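Long-range contacts in exotoxin 6 (Staphylococcus aureus subsp. aureus Mu50, PDB 4ZYS), which is a staphylococcal superantigen-like exotoxin, built from an OB-fold and a beta-grasp domain, that probably acts by binding host molecules, possibly sugar-bearing ones: residues Thr91-Ile102 with Gln122-Leu130; Leu147-Ile157 with Ser166-Lys174. All coordinates share one frame; numbering follows the deposited sequence.

How the interactions relate
Both contacts involve the beta-grasp half of the toxin but serve different parts of it. Interaction 1 ties the chain leaving the OB-fold strand 84-92 to the segment leading into helix 130-145, so it lies at the domain junction. Interaction 2, later in the chain, pairs strands 155-161 and 166-170 of the edge hairpin and packs the loop that follows helix 130-145 onto Leu171. That helix links them: Ser129 of interaction 1 caps its start, whereas Leu147, Tyr148 and Ile169 of interaction 2 pack on it. The contact centres are about 26 Å apart, on opposite sides of the chain's centre; the nearest atoms come to about 4 Å without touching.

Interaction 1: Thr91-Ile102 with Gln122-Leu130; sequences TKTNSQPFIDYI and QIYKEDISL
With CG of Asn94 anti to its carbonyl carbon (chi1 -76°), the amide is carried across to Glu126, while an extended Glu126 chain (chi2 -177°) sends its carboxylate back to Ser95. Asn94 suits this place because its amide both accepts and donates: OD1 takes the backbone N of Glu126 at 2.9 Å in a nearly straight bond, and ND2 gives to Tyr124 O at 2.8 Å, in the carbonyl plane. The same ND2 also donates to Phe98 O, which fixes the amide's rotation. Glu126 OE2 is gripped twice, by Ser95 N nearly along the C-O axis and by Ser95 OG at 3.0 Å from the syn side, somewhat out of the carboxylate plane. The Glu126 carboxylate stacks over one face of the Phe98 ring, the planes 22° apart, with Glu126 CD 3.5 Å from Phe98 CG; Arg187 makes a salt bridge to Glu126 OE1 and a cation-pi contact with Phe98.

At the other end Asp127 OD2 uses its anti lone pair to accept Lys92 N at 2.9 Å and also pairs with Lys60, while OD1 is held by Ser183. Lys125 bends at chi3 and chi4 and brings NZ to donate a hydrogen bond to Thr91 OG1 (2.8 Å); the same NZ donates to Asp127 O and forms a salt bridge with Asp70. A water joins Lys92 O, Asn94 OD1 and Asp127 N. Ile102 CG1 meets the Tyr124 ring edge, 3.9 Å from Tyr124 CD1. The domain junction is thus held mainly by directional polar bonds, and the charges of Lys125, Glu126 and Asp127 are each balanced by an opposite one, which probably favours their ionised forms.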
loop_
_atom_site.group_PDB
_atom_site.type_symbol
_atom_site.label_atom_id
_atom_site.label_comp_id
_atom_site.label_asym_id
_atom_site.label_seq_id
_atom_site.Cartn_x
_atom_site.Cartn_y
_atom_site.Cartn_z
ATOM N N THR A 91 7.403 0.408 7.060
ATOM C CA THR A 91 8.308 -0.706 6.764
ATOM C C THR A 91 9.749 -0.367 7.219
ATOM O O THR A 91 10.029 0.774 7.589
ATOM C CB THR A 91 8.261 -1.007 5.232
ATOM O OG1 THR A 91 8.549 0.182 4.501
ATOM C CG2 THR A 91 6.923 -1.575 4.757
ATOM N N LYS A 92 10.643 -1.377 7.198
ATOM C CA LYS A 92 12.059 -1.223 7.509
ATOM C C LYS A 92 12.738 -0.685 6.258
ATOM O O LYS A 92 12.432 -1.125 5.152
ATOM C CB LYS A 92 12.706 -2.561 7.952
ATOM C CG LYS A 92 12.048 -3.251 9.164
ATOM C CD LYS A 92 12.335 -2.566 10.528
ATOM C CE LYS A 92 11.454 -3.096 11.638
ATOM N NZ LYS A 92 12.031 -2.850 12.986
ATOM N N THR A 93 13.646 0.272 6.429
ATOM C CA THR A 93 14.370 0.853 5.324
ATOM C C THR A 93 15.365 -0.177 4.742
ATOM O O THR A 93 15.738 -1.131 5.436
ATOM C CB THR A 93 15.071 2.139 5.772
ATOM O OG1 THR A 93 15.331 2.907 4.603
ATOM C CG2 THR A 93 16.383 1.881 6.533
ATOM N N ASN A 94 15.821 0.042 3.489
ATOM C CA ASN A 94 16.799 -0.833 2.849
ATOM C C ASN A 94 18.144 -0.752 3.545
ATOM O O ASN A 94 18.541 0.313 4.035
ATOM C CB ASN A 94 16.973 -0.491 1.353
ATOM C CG ASN A 94 15.851 -0.963 0.437
ATOM O OD1 ASN A 94 14.798 -1.448 0.873
ATOM N ND2 ASN A 94 16.078 -0.891 -0.872
ATOM N N SER A 95 18.875 -1.886 3.539
ATOM C CA SER A 95 20.231 -1.958 4.058
ATOM C C SER A 95 21.138 -1.250 3.056
ATOM O O SER A 95 20.728 -1.031 1.922
ATOM C CB SER A 95 20.629 -3.413 4.283
ATOM O OG SER A 95 20.223 -4.227 3.198
ATOM N N GLN A 96 22.344 -0.860 3.467
ATOM C CA GLN A 96 23.298 -0.158 2.605
ATOM C C GLN A 96 23.571 -0.919 1.273
ATOM O O GLN A 96 23.526 -0.255 0.231
ATOM C CB GLN A 96 24.617 0.126 3.363
ATOM C CG GLN A 96 25.321 1.426 2.947
ATOM C CD GLN A 96 24.463 2.675 3.047
ATOM O OE1 GLN A 96 23.755 2.912 4.028
ATOM N NE2 GLN A 96 24.509 3.508 2.022
ATOM N N PRO A 97 23.779 -2.273 1.224
ATOM C CA PRO A 97 24.005 -2.927 -0.092
ATOM C C PRO A 97 22.833 -2.765 -1.072
ATOM O O PRO A 97 23.034 -2.841 -2.284
ATOM C CB PRO A 97 24.175 -4.411 0.273
ATOM C CG PRO A 97 24.604 -4.418 1.690
ATOM C CD PRO A 97 23.875 -3.266 2.320
ATOM N N PHE A 98 21.633 -2.499 -0.537
ATOM C CA PHE A 98 20.378 -2.395 -1.285
ATOM C C PHE A 98 19.821 -0.959 -1.511
ATOM O O PHE A 98 18.656 -0.844 -1.898
ATOM C CB PHE A 98 19.310 -3.247 -0.569
ATOM C CG PHE A 98 19.454 -4.721 -0.851
ATOM C CD1 PHE A 98 18.825 -5.298 -1.944
ATOM C CD2 PHE A 98 20.215 -5.535 -0.014
ATOM C CE1 PHE A 98 19.005 -6.652 -2.237
ATOM C CE2 PHE A 98 20.368 -6.901 -0.289
ATOM C CZ PHE A 98 19.764 -7.452 -1.400
ATOM N N ILE A 99 20.638 0.107 -1.356
ATOM C CA ILE A 99 20.165 1.493 -1.566
ATOM C C ILE A 99 19.730 1.717 -3.047
ATOM O O ILE A 99 18.677 2.310 -3.295
ATOM C CB ILE A 99 21.226 2.553 -1.093
ATOM C CG1 ILE A 99 21.481 2.495 0.443
ATOM C CG2 ILE A 99 20.891 3.988 -1.535
ATOM C CD1 ILE A 99 20.308 2.754 1.374
ATOM N N ASP A 100 20.500 1.208 -4.006
ATOM C CA ASP A 100 20.188 1.405 -5.424
ATOM C C ASP A 100 19.347 0.259 -6.021
ATOM O O ASP A 100 19.210 0.189 -7.250
ATOM C CB ASP A 100 21.495 1.567 -6.226
ATOM C CG ASP A 100 22.475 0.395 -6.138
ATOM O OD1 ASP A 100 22.125 -0.638 -5.497
ATOM O OD2 ASP A 100 23.602 0.515 -6.694
ATOM N N TYR A 101 18.788 -0.619 -5.164
ATOM C CA TYR A 101 18.037 -1.805 -5.569
ATOM C C TYR A 101 16.829 -1.547 -6.505
ATOM O O TYR A 101 15.987 -0.696 -6.241
ATOM C CB TYR A 101 17.575 -2.590 -4.337
ATOM C CG TYR A 101 16.873 -3.883 -4.663
ATOM C CD1 TYR A 101 17.568 -4.962 -5.205
ATOM C CD2 TYR A 101 15.511 -4.036 -4.425
ATOM C CE1 TYR A 101 16.923 -6.161 -5.501
ATOM C CE2 TYR A 101 14.856 -5.225 -4.720
ATOM C CZ TYR A 101 15.564 -6.286 -5.258
ATOM O OH TYR A 101 14.907 -7.452 -5.548
ATOM N N ILE A 102 16.786 -2.302 -7.619
ATOM C CA ILE A 102 15.690 -2.293 -8.599
ATOM C C ILE A 102 15.324 -3.744 -8.875
ATOM O O ILE A 102 16.203 -4.578 -9.102
ATOM C CB ILE A 102 15.976 -1.500 -9.925
ATOM C CG1 ILE A 102 16.450 -0.070 -9.625
ATOM C CG2 ILE A 102 14.714 -1.442 -10.847
ATOM C CD1 ILE A 102 17.509 0.365 -10.457
ATOM N N GLN A 122 8.559 -1.248 -11.473
ATOM C CA GLN A 122 9.837 -1.283 -10.743
ATOM C C GLN A 122 9.630 -1.243 -9.224
ATOM O O GLN A 122 8.963 -0.337 -8.728
ATOM C CB GLN A 122 10.771 -0.123 -11.181
ATOM C CG GLN A 122 11.037 -0.122 -12.669
ATOM C CD GLN A 122 12.211 0.662 -13.166
ATOM O OE1 GLN A 122 12.765 1.561 -12.522
ATOM N NE2 GLN A 122 12.629 0.311 -14.348
ATOM N N ILE A 123 10.212 -2.220 -8.499
ATOM C CA ILE A 123 10.206 -2.328 -7.024
ATOM C C ILE A 123 11.590 -1.860 -6.526
ATOM O O ILE A 123 12.601 -2.338 -7.034
ATOM C CB ILE A 123 9.857 -3.778 -6.520
ATOM C CG1 ILE A 123 8.404 -4.210 -6.865
ATOM C CG2 ILE A 123 10.141 -3.976 -5.010
ATOM C CD1 ILE A 123 7.332 -3.424 -6.214
ATOM N N TYR A 124 11.632 -0.943 -5.546
ATOM C CA TYR A 124 12.902 -0.438 -5.023
ATOM C C TYR A 124 13.134 -0.877 -3.564
ATOM O O TYR A 124 14.231 -0.682 -3.020
ATOM C CB TYR A 124 12.949 1.104 -5.139
ATOM C CG TYR A 124 12.605 1.611 -6.527
ATOM C CD1 TYR A 124 13.477 1.418 -7.601
ATOM C CD2 TYR A 124 11.394 2.248 -6.778
ATOM C CE1 TYR A 124 13.161 1.875 -8.881
ATOM C CE2 TYR A 124 11.079 2.729 -8.047
ATOM C CZ TYR A 124 11.960 2.535 -9.096
ATOM O OH TYR A 124 11.641 3.000 -10.344
ATOM N N LYS A 125 12.118 -1.483 -2.948
ATOM C CA LYS A 125 12.184 -1.802 -1.537
ATOM C C LYS A 125 12.280 -3.280 -1.195
ATOM O O LYS A 125 11.584 -4.116 -1.769
ATOM C CB LYS A 125 10.973 -1.187 -0.834
ATOM C CG LYS A 125 11.195 0.306 -0.545
ATOM C CD LYS A 125 9.954 1.068 0.001
ATOM C CE LYS A 125 9.286 0.471 1.226
ATOM N NZ LYS A 125 10.258 0.187 2.334
ATOM N N GLU A 126 13.120 -3.585 -0.192
ATOM C CA GLU A 126 13.265 -4.949 0.351
ATOM C C GLU A 126 12.034 -5.315 1.172
ATOM O O GLU A 126 11.547 -6.441 1.135
ATOM C CB GLU A 126 14.487 -5.034 1.265
ATOM C CG GLU A 126 15.817 -4.943 0.563
ATOM C CD GLU A 126 16.919 -5.105 1.585
ATOM O OE1 GLU A 126 17.147 -6.252 2.033
ATOM O OE2 GLU A 126 17.480 -4.074 2.020
ATOM N N ASP A 127 11.571 -4.361 1.956
ATOM C CA ASP A 127 10.411 -4.525 2.805
ATOM C C ASP A 127 9.329 -3.589 2.258
ATOM O O ASP A 127 9.409 -2.396 2.486
ATOM C CB ASP A 127 10.804 -4.207 4.259
ATOM C CG ASP A 127 9.733 -4.577 5.263
ATOM O OD1 ASP A 127 8.983 -5.524 4.996
ATOM O OD2 ASP A 127 9.643 -3.904 6.315
ATOM N N ILE A 128 8.386 -4.103 1.460
ATOM C CA ILE A 128 7.340 -3.288 0.839
ATOM C C ILE A 128 5.947 -3.679 1.429
ATOM O O ILE A 128 5.623 -4.858 1.531
ATOM C CB ILE A 128 7.412 -3.382 -0.717
ATOM C CG1 ILE A 128 6.442 -2.373 -1.411
ATOM C CG2 ILE A 128 7.215 -4.826 -1.250
ATOM C CD1 ILE A 128 6.868 -1.940 -2.823
ATOM N N SER A 129 5.155 -2.683 1.849
ATOM C CA SER A 129 3.844 -2.935 2.431
ATOM C C SER A 129 2.794 -3.223 1.368
ATOM O O SER A 129 2.872 -2.700 0.252
ATOM C CB SER A 129 3.389 -1.757 3.288
ATOM O OG SER A 129 3.159 -0.601 2.502
ATOM N N LEU A 130 1.762 -3.991 1.749
ATOM C CA LEU A 130 0.631 -4.235 0.885
ATOM C C LEU A 130 -0.082 -2.938 0.619
ATOM O O LEU A 130 -0.623 -2.791 -0.471
ATOM C CB LEU A 130 -0.322 -5.275 1.485
ATOM C CG LEU A 130 0.189 -6.714 1.460
ATOM C CD1 LEU A 130 -0.790 -7.618 2.115
ATOM C CD2 LEU A 130 0.443 -7.193 0.041
HETATM O O HOH W 1 12.719 -1.879 2.541
HETATM O O HOH W 2 18.863 -6.818 4.090
#

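Interaction 2: Leu147-Ile157 with Ser166-Lys174; sequences LYSNGLKQGQI and SHTIDLSQK
Leu171 fills the tight part of this contact. Its CG lies beside the backbone N (chi1 -77°), which lays the branch over Gly155 and Ile157, with Leu171 CD2 3.7 Å from Ile157 CD1 and the side chains crossing at about a right angle. The backbone of Gly155 (phi 139°) would press any CB against the carbonyl O of Gln154, and its missing side chain leaves Leu171 CD1 room. Leu171 O lies at the edge of the Tyr148 ring, in its plane, and accepts from Tyr148 OH at 2.6 Å, on a lone pair; Arg138 also bonds this hydroxyl. Leu147 CG sits over the ring's centre.

The backbones form an antiparallel beta hairpin at the edge of the beta-grasp sheet. Ile157 and Ile169 are a hydrogen-bonded pair, N to O in both directions, and Leu171 N adds a bond to Gly155 O (2.8 Å). Both isoleucines turn to one face, where Ile169 packs on helix 130-145 and Ile157 against Val194.

Gln156 and Asp170 lie on the other, looser face. Gln156 OE1 comes only to 3.6 Å from Thr168 CG2. Asp170, exposed, makes an Asx turn: OD1 accepts Ser172 N and Ser172 OG, and a water links it to Gly155 N.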
loop_
_atom_site.group_PDB
_atom_site.type_symbol
_atom_site.label_atom_id
_atom_site.label_comp_id
_atom_site.label_asym_id
_atom_site.label_seq_id
_atom_site.Cartn_x
_atom_site.Cartn_y
_atom_site.Cartn_z
ATOM N N LEU A 147 -10.243 2.000 -14.385
ATOM C CA LEU A 147 -10.816 1.377 -13.201
ATOM C C LEU A 147 -11.560 2.459 -12.366
ATOM O O LEU A 147 -11.047 3.570 -12.171
ATOM C CB LEU A 147 -9.727 0.678 -12.361
ATOM C CG LEU A 147 -10.189 -0.073 -11.069
ATOM C CD1 LEU A 147 -11.019 -1.348 -11.387
ATOM C CD2 LEU A 147 -8.973 -0.461 -10.214
ATOM N N TYR A 148 -12.783 2.122 -11.925
ATOM C CA TYR A 148 -13.698 2.937 -11.100
ATOM C C TYR A 148 -14.331 4.047 -11.916
ATOM O O TYR A 148 -14.778 5.065 -11.393
ATOM C CB TYR A 148 -13.025 3.476 -9.827
ATOM C CG TYR A 148 -12.356 2.409 -8.987
ATOM C CD1 TYR A 148 -12.990 1.197 -8.728
ATOM C CD2 TYR A 148 -11.102 2.626 -8.422
ATOM C CE1 TYR A 148 -12.366 0.200 -7.978
ATOM C CE2 TYR A 148 -10.496 1.662 -7.620
ATOM C CZ TYR A 148 -11.124 0.445 -7.412
ATOM O OH TYR A 148 -10.496 -0.519 -6.663
ATOM N N SER A 149 -14.439 3.791 -13.209
ATOM C CA SER A 149 -15.161 4.620 -14.160
ATOM C C SER A 149 -16.013 3.696 -15.004
ATOM O O SER A 149 -15.607 2.550 -15.240
ATOM C CB SER A 149 -14.210 5.450 -15.005
ATOM O OG SER A 149 -13.614 6.420 -14.162
ATOM N N ASN A 150 -17.223 4.156 -15.380
ATOM C CA ASN A 150 -18.169 3.431 -16.239
ATOM C C ASN A 150 -18.582 2.062 -15.670
ATOM O O ASN A 150 -18.754 1.102 -16.429
ATOM C CB ASN A 150 -17.594 3.247 -17.670
ATOM C CG ASN A 150 -17.105 4.515 -18.328
ATOM O OD1 ASN A 150 -17.874 5.281 -18.929
ATOM N ND2 ASN A 150 -15.803 4.750 -18.223
ATOM N N GLY A 151 -18.744 1.991 -14.353
ATOM C CA GLY A 151 -19.136 0.760 -13.671
ATOM C C GLY A 151 -18.069 -0.323 -13.585
ATOM O O GLY A 151 -18.399 -1.481 -13.299
ATOM N N LEU A 152 -16.778 0.034 -13.826
ATOM C CA LEU A 152 -15.666 -0.932 -13.710
ATOM C C LEU A 152 -15.174 -0.909 -12.281
ATOM O O LEU A 152 -14.337 -0.094 -11.925
ATOM C CB LEU A 152 -14.548 -0.619 -14.702
ATOM C CG LEU A 152 -14.809 -1.078 -16.114
ATOM C CD1 LEU A 152 -14.100 -0.171 -17.111
ATOM C CD2 LEU A 152 -14.408 -2.547 -16.296
ATOM N N LYS A 153 -15.734 -1.767 -11.458
ATOM C CA LYS A 153 -15.537 -1.749 -10.009
ATOM C C LYS A 153 -15.128 -3.123 -9.440
ATOM O O LYS A 153 -14.905 -3.230 -8.243
ATOM C CB LYS A 153 -16.898 -1.292 -9.400
ATOM C CG LYS A 153 -17.012 -1.182 -7.876
ATOM C CD LYS A 153 -18.436 -1.525 -7.364
ATOM C CE LYS A 153 -19.482 -0.476 -7.720
ATOM N NZ LYS A 153 -20.709 -0.584 -6.890
ATOM N N GLN A 154 -15.042 -4.165 -10.262
ATOM C CA GLN A 154 -14.746 -5.509 -9.763
ATOM C C GLN A 154 -13.438 -6.087 -10.294
ATOM O O GLN A 154 -12.933 -5.676 -11.335
ATOM C CB GLN A 154 -15.897 -6.451 -10.148
ATOM C CG GLN A 154 -17.117 -6.352 -9.253
ATOM C CD GLN A 154 -18.301 -6.961 -9.949
ATOM O OE1 GLN A 154 -18.831 -6.410 -10.923
ATOM N NE2 GLN A 154 -18.742 -8.121 -9.481
ATOM N N GLY A 155 -12.924 -7.080 -9.582
ATOM C CA GLY A 155 -11.703 -7.778 -9.957
ATOM C C GLY A 155 -10.780 -8.076 -8.802
ATOM O O GLY A 155 -11.139 -7.925 -7.629
ATOM N N GLN A 156 -9.553 -8.445 -9.144
ATOM C CA GLN A 156 -8.555 -8.892 -8.188
ATOM C C GLN A 156 -7.146 -8.515 -8.579
ATOM O O GLN A 156 -6.791 -8.510 -9.769
ATOM C CB GLN A 156 -8.629 -10.433 -8.157
ATOM C CG GLN A 156 -8.259 -11.084 -6.846
ATOM C CD GLN A 156 -8.376 -12.585 -6.933
ATOM O OE1 GLN A 156 -7.382 -13.301 -7.113
ATOM N NE2 GLN A 156 -9.588 -13.099 -6.775
ATOM N N ILE A 157 -6.314 -8.290 -7.555
ATOM C CA ILE A 157 -4.870 -8.151 -7.673
ATOM C C ILE A 157 -4.275 -9.467 -7.145
ATOM O O ILE A 157 -4.651 -9.874 -6.055
ATOM C CB ILE A 157 -4.272 -6.913 -6.952
ATOM C CG1 ILE A 157 -4.724 -5.610 -7.594
ATOM C CG2 ILE A 157 -2.729 -6.995 -6.907
ATOM C CD1 ILE A 157 -4.649 -4.408 -6.629
ATOM N N SER A 166 0.848 -16.563 -2.754
ATOM C CA SER A 166 0.165 -15.472 -3.419
ATOM C C SER A 166 -0.566 -14.577 -2.414
ATOM O O SER A 166 -1.029 -15.050 -1.368
ATOM C CB SER A 166 -0.800 -15.990 -4.475
ATOM O OG SER A 166 -1.839 -16.751 -3.893
ATOM N N HIS A 167 -0.629 -13.275 -2.728
ATOM C CA HIS A 167 -1.353 -12.264 -1.975
ATOM C C HIS A 167 -2.447 -11.765 -2.898
ATOM O O HIS A 167 -2.133 -11.311 -3.989
ATOM C CB HIS A 167 -0.422 -11.117 -1.505
ATOM C CG HIS A 167 0.712 -11.614 -0.678
ATOM N ND1 HIS A 167 0.551 -11.906 0.659
ATOM C CD2 HIS A 167 1.972 -11.928 -1.049
ATOM C CE1 HIS A 167 1.715 -12.373 1.062
ATOM N NE2 HIS A 167 2.598 -12.409 0.066
ATOM N N THR A 168 -3.724 -11.924 -2.515
ATOM C CA THR A 168 -4.832 -11.469 -3.364
ATOM C C THR A 168 -5.544 -10.287 -2.708
ATOM O O THR A 168 -5.729 -10.268 -1.498
ATOM C CB THR A 168 -5.821 -12.577 -3.712
ATOM O OG1 THR A 168 -6.476 -12.972 -2.515
ATOM C CG2 THR A 168 -5.161 -13.766 -4.375
ATOM N N ILE A 169 -5.902 -9.288 -3.528
ATOM C CA ILE A 169 -6.584 -8.071 -3.107
ATOM C C ILE A 169 -7.816 -7.856 -3.976
ATOM O O ILE A 169 -7.674 -7.663 -5.183
ATOM C CB ILE A 169 -5.652 -6.822 -3.127
ATOM C CG1 ILE A 169 -4.315 -7.084 -2.343
ATOM C CG2 ILE A 169 -6.415 -5.611 -2.598
ATOM C CD1 ILE A 169 -3.218 -5.946 -2.397
ATOM N N ASP A 170 -9.013 -7.861 -3.349
ATOM C CA ASP A 170 -10.300 -7.653 -4.015
ATOM C C ASP A 170 -10.434 -6.170 -4.406
ATOM O O ASP A 170 -10.264 -5.279 -3.579
ATOM C CB ASP A 170 -11.430 -8.131 -3.084
ATOM C CG ASP A 170 -12.860 -7.998 -3.567
ATOM O OD1 ASP A 170 -13.068 -7.536 -4.719
ATOM O OD2 ASP A 170 -13.775 -8.315 -2.783
ATOM N N LEU A 171 -10.655 -5.920 -5.694
ATOM C CA LEU A 171 -10.707 -4.562 -6.236
ATOM C C LEU A 171 -11.992 -3.820 -5.921
ATOM O O LEU A 171 -12.016 -2.580 -6.006
ATOM C CB LEU A 171 -10.485 -4.593 -7.759
ATOM C CG LEU A 171 -9.013 -4.780 -8.200
ATOM C CD1 LEU A 171 -8.879 -4.750 -9.743
ATOM C CD2 LEU A 171 -8.107 -3.707 -7.588
ATOM N N SER A 172 -13.058 -4.551 -5.556
ATOM C CA SER A 172 -14.365 -3.953 -5.265
ATOM C C SER A 172 -14.430 -3.365 -3.848
ATOM O O SER A 172 -15.423 -2.720 -3.503
ATOM C CB SER A 172 -15.491 -4.969 -5.489
ATOM O OG SER A 172 -15.497 -5.984 -4.506
ATOM N N GLN A 173 -13.378 -3.570 -3.030
ATOM C CA GLN A 173 -13.311 -3.010 -1.665
ATOM C C GLN A 173 -12.015 -2.303 -1.485
ATOM O O GLN A 173 -11.064 -2.665 -2.178
ATOM C CB GLN A 173 -13.394 -4.135 -0.589
ATOM C CG GLN A 173 -14.649 -5.014 -0.601
ATOM C CD GLN A 173 -15.922 -4.268 -0.251
ATOM O OE1 GLN A 173 -15.919 -3.283 0.500
ATOM N NE2 GLN A 173 -17.044 -4.749 -0.772
ATOM N N LYS A 174 -11.904 -1.384 -0.499
ATOM C CA LYS A 174 -10.585 -0.852 -0.125
ATOM C C LYS A 174 -9.801 -2.021 0.469
ATOM O O LYS A 174 -10.430 -2.966 0.949
ATOM C CB LYS A 174 -10.685 0.278 0.923
ATOM C CG LYS A 174 -11.340 1.581 0.456
ATOM C CD LYS A 174 -11.026 2.738 1.376
ATOM C CE LYS A 174 -11.793 2.796 2.671
ATOM N NZ LYS A 174 -11.251 3.858 3.564
HETATM O O HOH W 3 -14.269 -7.982 -7.268
#